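Local coordinates for protein hypothetical hydrolase (Bacteroides thetaiotaomicron, PDB 3TC9) that is of uncertain function but, pairing a six-bladed beta-propeller with an immunoglobulin-like IPT/TIG domain, probably serves in auxiliary nutrient binding, at residues Pro334-Phe339 with Glu402-Asp407; Tyr352-Cys357 with Arg365-Gln370; Asp358-Cys363 with Phe398-Gly403. All blocks are in the same frame, centred on the assembly; numbering follows the deposited sequence. Where two conformers were deposited one is given.

Contact 1: residues Pro334-Phe339 with Glu402-Asp407; sequences PRQGTF and EGIVYD. With EDO (1,2-ethanediol), chain U.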
loop_
_atom_site.group_PDB
_atom_site.type_symbol
_atom_site.label_atom_id
_atom_site.label_comp_id
_atom_site.label_asym_id
_atom_site.label_seq_id
_atom_site.Cartn_x
_atom_site.Cartn_y
_atom_site.Cartn_z
ATOM N N PRO B 334 19.137 6.817 -20.720
ATOM C CA PRO B 334 18.394 6.083 -19.682
ATOM C C PRO B 334 18.953 4.665 -19.545
ATOM O O PRO B 334 19.383 4.065 -20.540
ATOM C CB PRO B 334 16.964 6.083 -20.205
ATOM C CG PRO B 334 17.097 6.187 -21.709
ATOM C CD PRO B 334 18.305 7.053 -21.926
ATOM N N ARG B 335 19.028 4.161 -18.309
ATOM C CA ARG B 335 19.595 2.839 -18.067
ATOM C C ARG B 335 18.520 1.921 -17.481
ATOM O O ARG B 335 17.425 1.891 -18.035
ATOM C CB ARG B 335 20.845 2.959 -17.170
ATOM C CG ARG B 335 22.073 3.574 -17.880
ATOM C CD ARG B 335 22.469 2.743 -19.095
ATOM N NE ARG B 335 23.828 3.012 -19.542
ATOM C CZ ARG B 335 24.898 2.328 -19.159
ATOM N NH1 ARG B 335 24.780 1.317 -18.307
ATOM N NH2 ARG B 335 26.097 2.654 -19.617
ATOM N N GLN B 336 18.794 1.192 -16.374
ATOM C CA GLN B 336 17.790 0.293 -15.795
ATOM C C GLN B 336 16.616 1.052 -15.182
ATOM O O GLN B 336 16.788 2.153 -14.636
ATOM C CB GLN B 336 18.408 -0.633 -14.735
ATOM C CG GLN B 336 17.510 -1.814 -14.368
ATOM C CD GLN B 336 18.088 -2.689 -13.280
ATOM O OE1 GLN B 336 19.095 -2.359 -12.647
ATOM N NE2 GLN B 336 17.459 -3.825 -13.021
ATOM N N GLY B 337 15.434 0.431 -15.300
ATOM C CA GLY B 337 14.184 0.875 -14.703
ATOM C C GLY B 337 13.626 -0.162 -13.754
ATOM O O GLY B 337 14.089 -1.306 -13.737
ATOM N N THR B 338 12.654 0.226 -12.936
ATOM C CA THR B 338 12.014 -0.656 -11.970
ATOM C C THR B 338 10.529 -0.251 -11.888
ATOM O O THR B 338 10.220 0.945 -11.902
ATOM C CB THR B 338 12.797 -0.631 -10.597
ATOM O OG1 THR B 338 12.446 -1.759 -9.802
ATOM C CG2 THR B 338 12.647 0.671 -9.789
ATOM N N PHE B 339 9.622 -1.250 -11.910
ATOM C CA PHE B 339 8.173 -1.059 -11.791
ATOM C C PHE B 339 7.818 -1.014 -10.317
ATOM O O PHE B 339 8.167 -1.928 -9.568
ATOM C CB PHE B 339 7.404 -2.158 -12.525
ATOM C CG PHE B 339 7.423 -1.985 -14.019
ATOM C CD1 PHE B 339 6.494 -1.163 -14.651
ATOM C CD2 PHE B 339 8.397 -2.605 -14.797
ATOM C CE1 PHE B 339 6.531 -0.981 -16.033
ATOM C CE2 PHE B 339 8.431 -2.425 -16.183
ATOM C CZ PHE B 339 7.495 -1.622 -16.788
ATOM N N GLU B 402 23.275 3.771 -12.708
ATOM C CA GLU B 402 22.988 2.841 -13.795
ATOM C C GLU B 402 21.966 1.790 -13.418
ATOM O O GLU B 402 20.940 1.708 -14.079
ATOM C CB GLU B 402 24.269 2.180 -14.300
ATOM C CG GLU B 402 25.195 3.150 -15.005
ATOM C CD GLU B 402 26.634 2.720 -15.217
ATOM O OE1 GLU B 402 27.143 1.881 -14.440
ATOM O OE2 GLU B 402 27.270 3.269 -16.142
ATOM N N GLY B 403 22.238 0.987 -12.390
ATOM C CA GLY B 403 21.312 -0.055 -11.948
ATOM C C GLY B 403 20.345 0.484 -10.916
ATOM O O GLY B 403 20.668 1.417 -10.176
ATOM N N ILE B 404 19.145 -0.089 -10.858
ATOM C CA ILE B 404 18.123 0.314 -9.886
ATOM C C ILE B 404 17.174 -0.843 -9.650
ATOM O O ILE B 404 16.757 -1.526 -10.599
ATOM C CB ILE B 404 17.342 1.613 -10.310
ATOM C CG1 ILE B 404 16.470 2.179 -9.129
ATOM C CG2 ILE B 404 16.510 1.392 -11.576
ATOM C CD1 ILE B 404 15.639 3.484 -9.449
ATOM N N VAL B 405 16.803 -1.048 -8.388
ATOM C CA VAL B 405 15.786 -2.041 -8.100
ATOM C C VAL B 405 14.937 -1.498 -6.945
ATOM O O VAL B 405 15.473 -0.844 -6.051
ATOM C CB VAL B 405 16.343 -3.473 -7.866
ATOM C CG1 VAL B 405 17.187 -3.577 -6.595
ATOM C CG2 VAL B 405 15.225 -4.514 -7.874
ATOM N N TYR B 406 13.613 -1.723 -6.993
ATOM C CA TYR B 406 12.770 -1.360 -5.870
ATOM C C TYR B 406 12.597 -2.626 -4.992
ATOM O O TYR B 406 12.321 -3.714 -5.511
ATOM C CB TYR B 406 11.421 -0.757 -6.311
ATOM C CG TYR B 406 10.539 -0.367 -5.137
ATOM C CD1 TYR B 406 10.911 0.655 -4.270
ATOM C CD2 TYR B 406 9.355 -1.052 -4.869
ATOM C CE1 TYR B 406 10.147 0.966 -3.142
ATOM C CE2 TYR B 406 8.585 -0.751 -3.739
ATOM C CZ TYR B 406 8.983 0.264 -2.887
ATOM O OH TYR B 406 8.241 0.580 -1.783
ATOM N N ASP B 407 12.820 -2.496 -3.677
ATOM C CA ASP B 407 12.644 -3.606 -2.750
ATOM C C ASP B 407 11.318 -3.399 -2.016
ATOM O O ASP B 407 11.228 -2.544 -1.143
ATOM C CB ASP B 407 13.833 -3.686 -1.777
ATOM C CG ASP B 407 13.863 -4.929 -0.913
ATOM O OD1 ASP B 407 12.779 -5.496 -0.630
ATOM O OD2 ASP B 407 14.955 -5.326 -0.502
HETATM C C1 EDO U . 23.201 -1.502 -18.798
HETATM O O1 EDO U . 22.750 -2.843 -18.930
HETATM C C2 EDO U . 22.055 -0.723 -18.172
HETATM O O2 EDO U . 22.460 -0.179 -16.913
HETATM O O HOH W 1 14.484 -3.477 -11.439
HETATM O O HOH W 2 11.697 -4.440 -8.512
#

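Contact 2: residues Tyr352-Cys357 with Arg365-Gln370; sequences YDFYFC and RILTPQ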
loop_
_atom_site.group_PDB
_atom_site.type_symbol
_atom_site.label_atom_id
_atom_site.label_comp_id
_atom_site.label_asym_id
_atom_site.label_seq_id
_atom_site.Cartn_x
_atom_site.Cartn_y
_atom_site.Cartn_z
ATOM N N TYR B 352 1.276 0.434 -11.545
ATOM C CA TYR B 352 2.685 0.718 -11.335
ATOM C C TYR B 352 3.165 1.940 -12.062
ATOM O O TYR B 352 2.655 2.263 -13.115
ATOM C CB TYR B 352 3.562 -0.468 -11.795
ATOM C CG TYR B 352 3.270 -1.777 -11.104
ATOM C CD1 TYR B 352 2.176 -2.561 -11.478
ATOM C CD2 TYR B 352 4.113 -2.266 -10.115
ATOM C CE1 TYR B 352 1.914 -3.779 -10.861
ATOM C CE2 TYR B 352 3.849 -3.474 -9.472
ATOM C CZ TYR B 352 2.750 -4.229 -9.849
ATOM O OH TYR B 352 2.506 -5.427 -9.224
ATOM N N ASP B 353 4.193 2.573 -11.500
ATOM C CA ASP B 353 5.003 3.627 -12.090
ATOM C C ASP B 353 6.337 2.973 -12.497
ATOM O O ASP B 353 6.747 1.939 -11.936
ATOM C CB ASP B 353 5.254 4.760 -11.085
ATOM C CG ASP B 353 4.116 5.715 -10.837
ATOM O OD1 ASP B 353 3.496 6.154 -11.812
ATOM O OD2 ASP B 353 3.931 6.116 -9.684
ATOM N N PHE B 354 7.030 3.589 -13.428
ATOM C CA PHE B 354 8.315 3.073 -13.874
ATOM C C PHE B 354 9.416 4.089 -13.537
ATOM O O PHE B 354 9.439 5.187 -14.097
ATOM C CB PHE B 354 8.248 2.747 -15.368
ATOM C CG PHE B 354 9.511 2.167 -15.957
ATOM C CD1 PHE B 354 9.860 0.838 -15.726
ATOM C CD2 PHE B 354 10.314 2.924 -16.800
ATOM C CE1 PHE B 354 10.983 0.272 -16.339
ATOM C CE2 PHE B 354 11.456 2.368 -17.389
ATOM C CZ PHE B 354 11.778 1.042 -17.163
ATOM N N TYR B 355 10.263 3.737 -12.548
ATOM C CA TYR B 355 11.391 4.510 -12.033
ATOM C C TYR B 355 12.651 4.092 -12.751
ATOM O O TYR B 355 12.957 2.913 -12.770
ATOM C CB TYR B 355 11.569 4.256 -10.534
ATOM C CG TYR B 355 10.562 4.955 -9.649
ATOM C CD1 TYR B 355 9.223 4.578 -9.655
ATOM C CD2 TYR B 355 10.963 5.927 -8.733
ATOM C CE1 TYR B 355 8.299 5.163 -8.791
ATOM C CE2 TYR B 355 10.048 6.515 -7.861
ATOM C CZ TYR B 355 8.713 6.132 -7.901
ATOM O OH TYR B 355 7.785 6.713 -7.079
ATOM N N PHE B 356 13.395 5.019 -13.323
ATOM C CA PHE B 356 14.594 4.594 -14.038
ATOM C C PHE B 356 15.755 5.562 -13.835
ATOM O O PHE B 356 15.547 6.747 -13.554
ATOM C CB PHE B 356 14.301 4.412 -15.549
ATOM C CG PHE B 356 13.876 5.653 -16.280
ATOM C CD1 PHE B 356 12.536 6.037 -16.311
ATOM C CD2 PHE B 356 14.809 6.446 -16.944
ATOM C CE1 PHE B 356 12.135 7.180 -17.015
ATOM C CE2 PHE B 356 14.406 7.594 -17.628
ATOM C CZ PHE B 356 13.075 7.949 -17.660
ATOM N N CYS B 357 16.975 5.047 -14.025
ATOM C CA CYS B 357 18.192 5.817 -13.972
ATOM C C CYS B 357 18.369 6.559 -15.249
ATOM O O CYS B 357 18.295 5.968 -16.312
ATOM C CB CYS B 357 19.387 4.914 -13.707
ATOM S SG CYS B 357 19.379 4.160 -12.072
ATOM N N ARG B 365 14.385 9.104 -12.620
ATOM C CA ARG B 365 13.169 9.644 -13.225
ATOM C C ARG B 365 11.997 8.719 -12.963
ATOM O O ARG B 365 12.199 7.571 -12.598
ATOM C CB ARG B 365 13.355 9.862 -14.743
ATOM C CG ARG B 365 14.680 10.520 -15.155
ATOM C CD ARG B 365 14.798 12.012 -14.914
ATOM N NE ARG B 365 13.763 12.806 -15.579
ATOM C CZ ARG B 365 13.831 13.280 -16.815
ATOM N NH1 ARG B 365 14.886 13.027 -17.573
ATOM N NH2 ARG B 365 12.842 14.006 -17.304
ATOM N N ILE B 366 10.775 9.237 -13.082
ATOM C CA ILE B 366 9.553 8.453 -12.970
ATOM C C ILE B 366 8.749 8.618 -14.251
ATOM O O ILE B 366 8.468 9.735 -14.634
ATOM C CB ILE B 366 8.653 8.801 -11.729
ATOM C CG1 ILE B 366 9.466 8.964 -10.411
ATOM C CG2 ILE B 366 7.488 7.802 -11.592
ATOM C CD1 ILE B 366 8.724 9.686 -9.371
ATOM N N LEU B 367 8.357 7.504 -14.877
ATOM C CA LEU B 367 7.473 7.434 -16.036
ATOM C C LEU B 367 6.159 6.811 -15.584
ATOM O O LEU B 367 6.128 5.619 -15.206
ATOM C CB LEU B 367 8.089 6.621 -17.188
ATOM C CG LEU B 367 7.159 6.264 -18.372
ATOM C CD1 LEU B 367 6.629 7.526 -19.097
ATOM C CD2 LEU B 367 7.859 5.366 -19.335
ATOM N N THR B 368 5.082 7.627 -15.586
ATOM C CA THR B 368 3.747 7.163 -15.207
ATOM C C THR B 368 3.099 6.431 -16.378
ATOM O O THR B 368 3.450 6.687 -17.526
ATOM C CB THR B 368 2.826 8.325 -14.767
ATOM O OG1 THR B 368 2.367 9.003 -15.931
ATOM C CG2 THR B 368 3.464 9.248 -13.749
ATOM N N PRO B 369 2.096 5.580 -16.122
ATOM C CA PRO B 369 1.440 4.858 -17.230
ATOM C C PRO B 369 0.823 5.759 -18.328
ATOM O O PRO B 369 0.674 5.298 -19.479
ATOM C CB PRO B 369 0.351 4.068 -16.520
ATOM C CG PRO B 369 0.847 3.899 -15.133
ATOM C CD PRO B 369 1.589 5.138 -14.806
ATOM N N GLN B 370 0.496 7.043 -17.960
ATOM C CA GLN B 370 -0.098 8.062 -18.843
ATOM C C GLN B 370 0.973 8.812 -19.680
ATOM O O GLN B 370 0.631 9.669 -20.505
ATOM C CB GLN B 370 -0.945 9.078 -18.041
ATOM C CG GLN B 370 -2.192 8.511 -17.357
ATOM C CD GLN B 370 -3.341 9.495 -17.293
ATOM O OE1 GLN B 370 -3.330 10.502 -16.560
ATOM N NE2 GLN B 370 -4.390 9.196 -18.041
#

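Contact 3: residues Asp358-Cys363 with Phe398-Gly403; sequences DRENHC and FNHPEG. With EDO (1,2-ethanediol), chain V.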
loop_
_atom_site.group_PDB
_atom_site.type_symbol
_atom_site.label_atom_id
_atom_site.label_comp_id
_atom_site.label_asym_id
_atom_site.label_seq_id
_atom_site.Cartn_x
_atom_site.Cartn_y
_atom_site.Cartn_z
ATOM N N ASP B 358 18.604 7.866 -15.148
ATOM C CA ASP B 358 18.910 8.761 -16.271
ATOM C C ASP B 358 20.388 9.106 -16.075
ATOM O O ASP B 358 20.730 10.080 -15.398
ATOM C CB ASP B 358 17.980 9.975 -16.252
ATOM C CG ASP B 358 17.861 10.731 -17.561
ATOM O OD1 ASP B 358 18.313 10.197 -18.600
ATOM O OD2 ASP B 358 17.274 11.846 -17.554
ATOM N N ARG B 359 21.254 8.186 -16.554
ATOM C CA ARG B 359 22.699 8.183 -16.354
ATOM C C ARG B 359 23.376 9.538 -16.534
ATOM O O ARG B 359 24.087 9.957 -15.614
ATOM C CB ARG B 359 23.367 7.141 -17.246
ATOM C CG ARG B 359 24.759 6.747 -16.814
ATOM C CD ARG B 359 25.548 6.265 -18.007
ATOM N NE ARG B 359 26.731 5.510 -17.597
ATOM C CZ ARG B 359 27.984 5.894 -17.801
ATOM N NH1 ARG B 359 28.246 7.044 -18.411
ATOM N NH2 ARG B 359 28.991 5.138 -17.384
ATOM N N GLU B 360 23.203 10.209 -17.685
ATOM C CA GLU B 360 23.969 11.436 -17.939
ATOM C C GLU B 360 23.293 12.688 -17.405
ATOM O O GLU B 360 23.857 13.780 -17.515
ATOM C CB GLU B 360 24.320 11.609 -19.422
ATOM C CG GLU B 360 25.214 10.523 -20.012
ATOM C CD GLU B 360 26.582 10.327 -19.391
ATOM O OE1 GLU B 360 27.178 11.306 -18.879
ATOM O OE2 GLU B 360 27.068 9.177 -19.442
ATOM N N ASN B 361 22.118 12.531 -16.800
ATOM C CA ASN B 361 21.398 13.589 -16.123
ATOM C C ASN B 361 21.597 13.436 -14.617
ATOM O O ASN B 361 21.151 14.301 -13.844
ATOM C CB ASN B 361 19.923 13.571 -16.513
ATOM C CG ASN B 361 19.667 14.250 -17.838
ATOM O OD1 ASN B 361 20.370 15.172 -18.248
ATOM N ND2 ASN B 361 18.642 13.817 -18.530
ATOM N N HIS B 362 22.289 12.330 -14.211
ATOM C CA HIS B 362 22.657 11.962 -12.817
ATOM C C HIS B 362 21.456 11.981 -11.857
ATOM O O HIS B 362 21.539 12.499 -10.737
ATOM C CB HIS B 362 23.777 12.878 -12.293
ATOM C CG HIS B 362 24.931 12.937 -13.232
ATOM N ND1 HIS B 362 25.849 11.920 -13.295
ATOM C CD2 HIS B 362 25.241 13.864 -14.168
ATOM C CE1 HIS B 362 26.710 12.266 -14.237
ATOM N NE2 HIS B 362 26.382 13.431 -14.785
ATOM N N CYS B 363 20.353 11.389 -12.283
ATOM C CA CYS B 363 19.141 11.386 -11.455
ATOM C C CYS B 363 18.260 10.160 -11.733
ATOM O O CYS B 363 18.564 9.338 -12.609
ATOM C CB CYS B 363 18.361 12.687 -11.659
ATOM S SG CYS B 363 17.793 12.940 -13.347
ATOM N N PHE B 398 24.100 12.024 -7.493
ATOM C CA PHE B 398 24.633 10.765 -8.023
ATOM C C PHE B 398 25.652 11.093 -9.078
ATOM O O PHE B 398 25.694 12.224 -9.538
ATOM C CB PHE B 398 23.521 9.898 -8.634
ATOM C CG PHE B 398 22.379 9.615 -7.706
ATOM C CD1 PHE B 398 22.457 8.581 -6.774
ATOM C CD2 PHE B 398 21.214 10.376 -7.761
ATOM C CE1 PHE B 398 21.383 8.319 -5.913
ATOM C CE2 PHE B 398 20.157 10.129 -6.887
ATOM C CZ PHE B 398 20.240 9.088 -5.983
ATOM N N ASN B 399 26.457 10.125 -9.478
ATOM C CA ASN B 399 27.423 10.316 -10.545
ATOM C C ASN B 399 27.362 9.082 -11.430
ATOM O O ASN B 399 27.971 8.062 -11.137
ATOM C CB ASN B 399 28.816 10.587 -9.999
ATOM C CG ASN B 399 29.741 11.163 -11.017
ATOM O OD1 ASN B 399 29.482 11.138 -12.227
ATOM N ND2 ASN B 399 30.874 11.652 -10.537
ATOM N N HIS B 400 26.565 9.190 -12.499
ATOM C CA HIS B 400 26.271 8.159 -13.494
ATOM C C HIS B 400 25.530 6.988 -12.839
ATOM O O HIS B 400 26.085 5.887 -12.794
ATOM C CB HIS B 400 27.550 7.694 -14.218
ATOM C CG HIS B 400 28.114 8.690 -15.186
ATOM N ND1 HIS B 400 29.470 8.805 -15.380
ATOM C CD2 HIS B 400 27.480 9.572 -15.997
ATOM C CE1 HIS B 400 29.623 9.723 -16.323
ATOM N NE2 HIS B 400 28.452 10.221 -16.715
ATOM N N PRO B 401 24.304 7.201 -12.272
ATOM C CA PRO B 401 23.533 6.049 -11.745
ATOM C C PRO B 401 23.156 5.101 -12.898
ATOM O O PRO B 401 22.806 5.579 -13.981
ATOM C CB PRO B 401 22.300 6.714 -11.107
ATOM C CG PRO B 401 22.108 7.955 -11.871
ATOM C CD PRO B 401 23.493 8.439 -12.247
ATOM N N GLU B 402 23.275 3.771 -12.708
ATOM C CA GLU B 402 22.988 2.841 -13.795
ATOM C C GLU B 402 21.966 1.790 -13.418
ATOM O O GLU B 402 20.940 1.708 -14.079
ATOM C CB GLU B 402 24.269 2.180 -14.300
ATOM C CG GLU B 402 25.195 3.150 -15.005
ATOM C CD GLU B 402 26.634 2.720 -15.217
ATOM O OE1 GLU B 402 27.143 1.881 -14.440
ATOM O OE2 GLU B 402 27.270 3.269 -16.142
ATOM N N GLY B 403 22.238 0.987 -12.390
ATOM C CA GLY B 403 21.312 -0.055 -11.948
ATOM C C GLY B 403 20.345 0.484 -10.916
ATOM O O GLY B 403 20.668 1.417 -10.176
HETATM C C1 EDO V . 22.353 17.085 -20.644
HETATM O O1 EDO V . 21.389 16.021 -20.682
HETATM C C2 EDO V . 21.641 18.431 -20.532
HETATM O O2 EDO V . 21.235 18.875 -21.831
HETATM O O HOH W 3 22.698 14.080 -9.144
#

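Contact 1: residues Pro334-Phe339 with Glu402-Asp407
Gln336 and Thr338 reach across to the backbone of Glu402-Asp407, tying together the innermost strands of two successive blades of the six-bladed beta-propeller. The strands run nearly parallel, but a single direct backbone bond joins them, from Gln336 N to Glu402 O (3.2 Å), and much of the joining falls to side chains. Gln336 then sends its own side chain over: with CG anti to the backbone N (chi1 -165°) and the rest of the chain extended, OE1 accepts a fairly straight bond from Ile404 N at 2.9 Å. That N-H arrives from above the amide carbonyl, 50° out of its plane, while NE2 is taken up by Leu142 O on a third inner strand. The CG2 branch of Ile404 presses on Gln336 O (3.2 Å) and lies beside CA of Gly337, whose N is bonded in turn by Gln276 of the preceding blade.

At the start of both segments Arg335 and Glu402 run alongside each other. The carboxylate lies well off the guanidinium plane, making only a long charge pair (NH2 to OE2, 3.7 Å) with no N-H aimed at it; the firmer partner of Glu402 is Arg359. Arg335 NH1 points instead at O2 of an ethanediol, 3.1 Å away at the guanidinium edge.

Thr338 has its hydroxyl anti to the backbone N (chi1 -162°), which leaves CG2 to meet Tyr406 CB and Ile404 CD1. OG1 accepts from Tyr406 N at 3.0 Å and donates to a water that also binds Gly337 O and Ile404 O. A second water donates to Thr338 OG1 and to Tyr406 O, 3.1 Å from each.

Contact 2: residues Tyr352-Cys357 with Arg365-Gln370
The ring of Phe356 lies over the start of the Arg365 side chain, CB of the arginine standing 3.5 Å from CZ in a CH-pi contact, while Leu367 CB meets the ring edge. Phe356 CG sits between the backbone N and the carbonyl carbon (chi1 63°), a setting that lays the ring across its hairpin partner. On the other face of the sheet Tyr355 and Ile366 run side by side, and Ile366 CG1 covers one face of the tyrosine ring, 3.6 Å from CE2. The backbone is tightly paired as well: this is the beta hairpin of strands 352-358 and 363-367 in the middle of a propeller blade, with Phe354-Leu367 and Phe356-Arg365 as hydrogen-bonded pairs. Leu367 N to Phe354 O measures 2.7 Å, and Arg365 N to Phe356 O 2.8 Å, both nearly straight. The guanidinium of Arg365 bends away to Asp358 and Asp323. Regular pairing stops after Leu367. There Asp353 OD1, bonded to Tyr345 OH, merely lies alongside Thr368 CG2 at 3.7 Å, and Pro369 makes one close approach, CG to Tyr352 O (3.2 Å). Beyond it the chain turns out to solvent at Gln370, whose N makes a weak bond back to Thr368 OG1.

Contact 3: residues Asp358-Cys363 with Phe398-Gly403
The turn that closes the hairpin of strands 352-358 and 363-367, with a G1 beta bulge where His362 and Cys363 both face Asp358, packs against the lead-in to the first strand of the next propeller blade. Arg359 carries the contact. Extended from CG to NE, with CG anti to the backbone N (chi1 -161°), it grips Glu402 OE2 side-on through two nitrogens, NE at 2.7 Å and NH2 at 2.8 Å, both in the guanidinium plane. The same plane holds Glu360 OE2, 2.6 Å from Arg359 NH1, so that carboxylates fix the group flat at its edge. One face of it lies on the His400 ring, centres 4.0 Å apart and planes at 17°, with NH1 over the ring centre. With an alanine in place of Arg359, which takes away the guanidinium, Glu402 OE2 and Glu360 OE2 would probably be left without their positive partner, and the His400 ring would lose the group stacked on it. His400 NE2 donates to Glu360 OE1 (2.7 Å), tilted slightly from the ring plane, while ND1 is held by Glu419. Beside it His362 ND1 accepts, in its ring plane, from His400 N at 2.9 Å. A water links His362 O to Phe398 N. Within its own blade, Pro401 leans on Ile415 and Phe398 on Asp417, both of strand 412-417, the neighbour of strand 401-407.

All three contacts lie around two neighbouring blades. Contact 1 joins their inner strands, contact 2 continues one blade outward, and contact 3 joins that blade's hairpin turn to the other. The centres of contacts 1 and 2 are about 10 Å apart, and Thr338 N lies 2.7 Å from Tyr355 O within the shared sheet. Contacts 1 and 3, about 11 Å apart, share Glu402 and Gly403; the Glu402 carboxylate is bridged by Arg359 and only weakly paired with Arg335. Contacts 2 and 3, about 15 Å apart, meet through the Arg365 NH1-Asp358 OD2 salt bridge (2.7 Å). No active site is established, but the ethanediol at Arg335, probably from the crystallisation liquor, may mark a pocket.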